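Local coordinates for protein cysteine protease (Listeria monocytogenes, PDB 5HU4) that anchors surface proteins to the bacterial cell wall as a sortase transpeptidase, cleaving their C-terminal sorting signal through a thioester-linked enzyme intermediate, at residues L73-E77 and N78-Y82; T115-T118 and K119-V122. All coordinates share one frame; numbering follows the deposited sequence.

Both contacts are local, each made within one unbroken run of chain where loop passes into strand, and strands 78-91 and 119-132, to which their second halves belong, are neighbours in the same sheet. The two contacts lie on opposite sides of the chain's centre, with nearest atoms about 12 Å apart. Contact 1, partly buried, closes the hairpin of 70-74 and 78-91; leucine and tyrosine side chains back its strand end, and an aspartate and a threonine hold its turn. Contact 2 is a surface contact without paired strands. Threonine and arginine hydrogen bonds to backbone carry it, and it stands beside the active-site cysteine, whereas contact 1 lies away from the active site.

Contact 1. Residues L73-E77 and N78-Y82; sequences LTDLE and NLYEY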
loop_
_atom_site.group_PDB
_atom_site.type_symbol
_atom_site.label_atom_id
_atom_site.label_comp_id
_atom_site.label_asym_id
_atom_site.label_seq_id
_atom_site.Cartn_x
_atom_site.Cartn_y
_atom_site.Cartn_z
ATOM N N LEU A 73 2.939 3.323 -6.968
ATOM C CA LEU A 73 1.558 2.924 -7.181
ATOM C C LEU A 73 1.158 3.235 -8.617
ATOM O O LEU A 73 1.529 4.279 -9.153
ATOM C CB LEU A 73 0.641 3.650 -6.195
ATOM C CG LEU A 73 -0.855 3.338 -6.206
ATOM C CD1 LEU A 73 -1.113 1.907 -5.762
ATOM C CD2 LEU A 73 -1.600 4.326 -5.321
ATOM N N THR A 74 0.412 2.332 -9.246
ATOM C CA THR A 74 -0.008 2.556 -10.624
ATOM C C THR A 74 -1.389 1.979 -10.926
ATOM O O THR A 74 -1.803 0.973 -10.347
ATOM C CB THR A 74 1.009 1.964 -11.626
ATOM O OG1 THR A 74 0.673 2.379 -12.956
ATOM C CG2 THR A 74 1.023 0.441 -11.556
ATOM N N ASP A 75 -2.100 2.646 -11.829
ATOM C CA ASP A 75 -3.372 2.156 -12.342
ATOM C C ASP A 75 -3.176 1.712 -13.786
ATOM O O ASP A 75 -4.140 1.566 -14.541
ATOM C CB ASP A 75 -4.455 3.235 -12.245
ATOM C CG ASP A 75 -3.990 4.583 -12.776
ATOM O OD1 ASP A 75 -2.945 4.637 -13.458
ATOM O OD2 ASP A 75 -4.678 5.592 -12.512
ATOM N N LEU A 76 -1.906 1.509 -14.141
ATOM C CA LEU A 76 -1.463 1.170 -15.495
ATOM C C LEU A 76 -1.748 2.288 -16.496
ATOM O O LEU A 76 -1.747 2.067 -17.706
ATOM C CB LEU A 76 -2.096 -0.142 -15.967
ATOM C CG LEU A 76 -1.144 -1.341 -15.969
ATOM C CD1 LEU A 76 -0.698 -1.687 -14.557
ATOM C CD2 LEU A 76 -1.786 -2.545 -16.644
ATOM N N GLU A 77 -1.975 3.492 -15.982
ATOM C CA GLU A 77 -2.047 4.686 -16.816
ATOM C C GLU A 77 -1.013 5.693 -16.325
ATOM O O GLU A 77 -0.281 6.290 -17.115
ATOM C CB GLU A 77 -3.450 5.298 -16.792
ATOM C CG GLU A 77 -4.526 4.425 -17.422
ATOM C CD GLU A 77 -4.243 4.090 -18.877
ATOM O OE1 GLU A 77 -3.721 4.966 -19.599
ATOM O OE2 GLU A 77 -4.545 2.953 -19.299
ATOM N N ASN A 78 -0.954 5.865 -15.009
ATOM C CA ASN A 78 0.004 6.773 -14.391
ATOM C C ASN A 78 0.842 6.089 -13.319
ATOM O O ASN A 78 0.386 5.149 -12.665
ATOM C CB ASN A 78 -0.718 7.977 -13.783
ATOM C CG ASN A 78 -1.231 8.938 -14.830
ATOM O OD1 ASN A 78 -0.526 9.266 -15.785
ATOM N ND2 ASN A 78 -2.463 9.400 -14.657
ATOM N N LEU A 79 2.070 6.567 -13.147
ATOM C CA LEU A 79 2.930 6.101 -12.069
ATOM C C LEU A 79 2.933 7.121 -10.938
ATOM O O LEU A 79 3.375 8.256 -11.116
ATOM C CB LEU A 79 4.353 5.859 -12.575
ATOM C CG LEU A 79 5.421 5.586 -11.516
ATOM C CD1 LEU A 79 5.077 4.341 -10.715
ATOM C CD2 LEU A 79 6.791 5.444 -12.164
ATOM N N TYR A 80 2.428 6.715 -9.777
ATOM C CA TYR A 80 2.346 7.607 -8.628
ATOM C C TYR A 80 3.441 7.289 -7.616
ATOM O O TYR A 80 3.464 6.202 -7.037
ATOM C CB TYR A 80 0.970 7.510 -7.968
ATOM C CG TYR A 80 -0.180 7.701 -8.932
ATOM C CD1 TYR A 80 -0.765 6.614 -9.570
ATOM C CD2 TYR A 80 -0.674 8.968 -9.210
ATOM C CE1 TYR A 80 -1.815 6.786 -10.453
ATOM C CE2 TYR A 80 -1.724 9.149 -10.092
ATOM C CZ TYR A 80 -2.291 8.054 -10.710
ATOM O OH TYR A 80 -3.335 8.227 -11.589
ATOM N N GLU A 81 4.344 8.242 -7.406
ATOM C CA GLU A 81 5.465 8.037 -6.499
ATOM C C GLU A 81 5.250 8.732 -5.161
ATOM O O GLU A 81 5.116 9.955 -5.094
ATOM C CB GLU A 81 6.766 8.528 -7.140
ATOM C CG GLU A 81 7.970 8.486 -6.211
ATOM C CD GLU A 81 9.278 8.733 -6.938
ATOM O OE1 GLU A 81 9.261 8.812 -8.185
ATOM O OE2 GLU A 81 10.323 8.847 -6.264
ATOM N N TYR A 82 5.219 7.938 -4.095
ATOM C CA TYR A 82 5.105 8.466 -2.743
ATOM C C TYR A 82 6.423 8.300 -1.994
ATOM O O TYR A 82 7.258 7.474 -2.367
ATOM C CB TYR A 82 3.979 7.768 -1.976
ATOM C CG TYR A 82 2.600 7.927 -2.581
ATOM C CD1 TYR A 82 2.184 7.122 -3.634
ATOM C CD2 TYR A 82 1.708 8.869 -2.086
ATOM C CE1 TYR A 82 0.922 7.258 -4.183
ATOM C CE2 TYR A 82 0.444 9.012 -2.628
ATOM C CZ TYR A 82 0.057 8.204 -3.676
ATOM O OH TYR A 82 -1.199 8.344 -4.219
#
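Asp75 spends both carboxylate oxygens on the strand after its turn, OD1 on Asn78 N and OD2 on Tyr80 OH. Asn78 N meets Asp75 OD1 at 2.8 Å, almost along the C-O bond, while Glu77 N comes to the same oxygen from above the carboxylate plane and makes an Asx turn. Tyr80 OH donates to Asp75 OD2 at 3.1 Å, with carboxylate and ring turned 74° apart and the acid at the ring's edge. A chi1 of 48° wedges Asp75 CG between its own N and carbonyl carbon, folding the acid back over the turn. Thr74 OG1 donates to Asn78 O (2.8 Å) from above that carbonyl plane and accepts from Leu76 N in an ST turn. Away from the turn, Leu73 and Tyr80 form an antiparallel hydrogen-bonded pair, with Tyr80 N to Leu73 O at 2.7 Å and Leu73 N to Tyr80 O, while Leu73 CD2 rests 4.0 Å from Tyr82 CE1. Tyr82 OH bonds Gly41 N. On the other face from Leu73 and Tyr80, Leu79 packs on helix 135-141. Strand 78-91 pairs with 119-132, and Thr74 bonds by its backbone to Ser6, so the hairpin bridges strands 3-9 and 119-132 of the sortase beta barrel.

Contact 2. Residues T115-T118 and K119-V122; sequences TETT and KRFV
Thr117 and Lys119 meet across a bend where loop 115-118 enters strand 119-132. The backbone is extended at Thr117, folds at Thr118, where psi falls to 5°, and is extended again from Lys119 onward. Across this bend Lys119 N donates to Thr117 OG1 at 3.0 Å; a threonine hydroxyl accepting from the N-H two residues on meets the definition of an ST turn. The torsion of Thr117 sets this up: with chi1 at 177°, OG1 points away from its own N and toward the N-H of Lys119. The same hydroxyl is hydrogen-bonded to Asp112 OD1, so it links the strand entry to the start of the loop.

Arg120 reaches back from the strand. Its chain bends at chi2 (-73°) and doubles back past Thr117, the two side chains running in opposite directions. Arg120 NH1 then donates to two carbonyls, Thr117 O at 3.0 Å and Lys119 O at 2.8 Å. Both oxygens lie in the guanidinium plane, yet NH1 stands above each carbonyl plane, so neither bond follows a lone pair. Thr117 CG2 sits 3.9 Å from Arg120 NH1. NH2 forms a salt bridge to Glu92, which with the two carbonyl bonds fixes the rotation of the group. On the outside, Lys119 CD passes 3.4 Å from Thr118 O before the chain leads away.

Thr117 and Arg120 both touch Cys111, the residue that forms the acyl-thioester intermediate, and the Arg120 side chain is about 8 Å from that of His50. The placing of Arg120 beside Cys111, at the entry of the strand that follows, is consistent with the arginine of the His-Cys-Arg active site of sortases, in the loop region between the cysteine strand 105-111 and the arginine strand 119-132 of that fold.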
loop_
_atom_site.group_PDB
_atom_site.type_symbol
_atom_site.label_atom_id
_atom_site.label_comp_id
_atom_site.label_asym_id
_atom_site.label_seq_id
_atom_site.Cartn_x
_atom_site.Cartn_y
_atom_site.Cartn_z
ATOM N N THR A 115 0.103 -13.365 14.070
ATOM C CA THR A 115 -0.924 -13.948 14.925
ATOM C C THR A 115 -2.043 -12.940 15.151
ATOM O O THR A 115 -1.995 -11.828 14.624
ATOM C CB THR A 115 -0.352 -14.396 16.282
ATOM O OG1 THR A 115 0.537 -13.390 16.784
ATOM C CG2 THR A 115 0.415 -15.700 16.130
ATOM N N GLU A 116 -3.049 -13.328 15.930
ATOM C CA GLU A 116 -4.172 -12.443 16.205
ATOM C C GLU A 116 -3.721 -11.248 17.033
ATOM O O GLU A 116 -3.016 -11.399 18.034
ATOM C CB GLU A 116 -5.300 -13.190 16.924
ATOM C CG GLU A 116 -6.578 -13.353 16.097
ATOM C CD GLU A 116 -6.979 -12.089 15.348
ATOM O OE1 GLU A 116 -6.859 -10.980 15.917
ATOM O OE2 GLU A 116 -7.409 -12.205 14.180
ATOM N N THR A 117 -4.126 -10.060 16.601
ATOM C CA THR A 117 -3.698 -8.833 17.252
ATOM C C THR A 117 -4.676 -7.692 17.009
ATOM O O THR A 117 -5.331 -7.628 15.969
ATOM C CB THR A 117 -2.298 -8.408 16.770
ATOM O OG1 THR A 117 -1.934 -7.167 17.387
ATOM C CG2 THR A 117 -2.279 -8.249 15.255
ATOM N N THR A 118 -4.770 -6.792 17.981
ATOM C CA THR A 118 -5.616 -5.614 17.862
ATOM C C THR A 118 -4.782 -4.411 17.441
ATOM O O THR A 118 -5.282 -3.291 17.371
ATOM C CB THR A 118 -6.334 -5.293 19.184
ATOM O OG1 THR A 118 -5.363 -5.031 20.205
ATOM C CG2 THR A 118 -7.207 -6.462 19.609
ATOM N N LYS A 119 -3.505 -4.654 17.165
ATOM C CA LYS A 119 -2.586 -3.581 16.811
ATOM C C LYS A 119 -2.223 -3.612 15.330
ATOM O O LYS A 119 -2.073 -4.680 14.735
ATOM C CB LYS A 119 -1.322 -3.662 17.672
ATOM C CG LYS A 119 -1.551 -3.341 19.147
ATOM C CD LYS A 119 -2.713 -2.368 19.334
ATOM C CE LYS A 119 -2.904 -1.989 20.796
ATOM N NZ LYS A 119 -1.733 -1.254 21.353
ATOM N N ARG A 120 -2.088 -2.428 14.742
ATOM C CA ARG A 120 -1.772 -2.301 13.326
ATOM C C ARG A 120 -0.506 -1.484 13.118
ATOM O O ARG A 120 -0.270 -0.504 13.826
ATOM C CB ARG A 120 -2.932 -1.647 12.573
ATOM C CG ARG A 120 -4.251 -2.390 12.666
ATOM C CD ARG A 120 -4.232 -3.661 11.837
ATOM N NE ARG A 120 -5.443 -4.451 12.032
ATOM C CZ ARG A 120 -5.613 -5.326 13.017
ATOM N NH1 ARG A 120 -4.646 -5.531 13.901
ATOM N NH2 ARG A 120 -6.750 -6.001 13.117
ATOM N N PHE A 121 0.310 -1.886 12.148
ATOM C CA PHE A 121 1.439 -1.065 11.732
ATOM C C PHE A 121 1.012 -0.204 10.552
ATOM O O PHE A 121 0.404 -0.700 9.601
ATOM C CB PHE A 121 2.650 -1.923 11.362
ATOM C CG PHE A 121 3.860 -1.122 10.962
ATOM C CD1 PHE A 121 4.081 -0.786 9.634
ATOM C CD2 PHE A 121 4.776 -0.702 11.914
ATOM C CE1 PHE A 121 5.191 -0.045 9.266
ATOM C CE2 PHE A 121 5.888 0.037 11.549
ATOM C CZ PHE A 121 6.095 0.363 10.224
ATOM N N VAL A 122 1.328 1.085 10.616
ATOM C CA VAL A 122 0.916 2.018 9.576
ATOM C C VAL A 122 2.109 2.753 8.973
ATOM O O VAL A 122 2.976 3.247 9.694
ATOM C CB VAL A 122 -0.088 3.053 10.117
ATOM C CG1 VAL A 122 -0.590 3.946 8.994
ATOM C CG2 VAL A 122 -1.253 2.354 10.796
#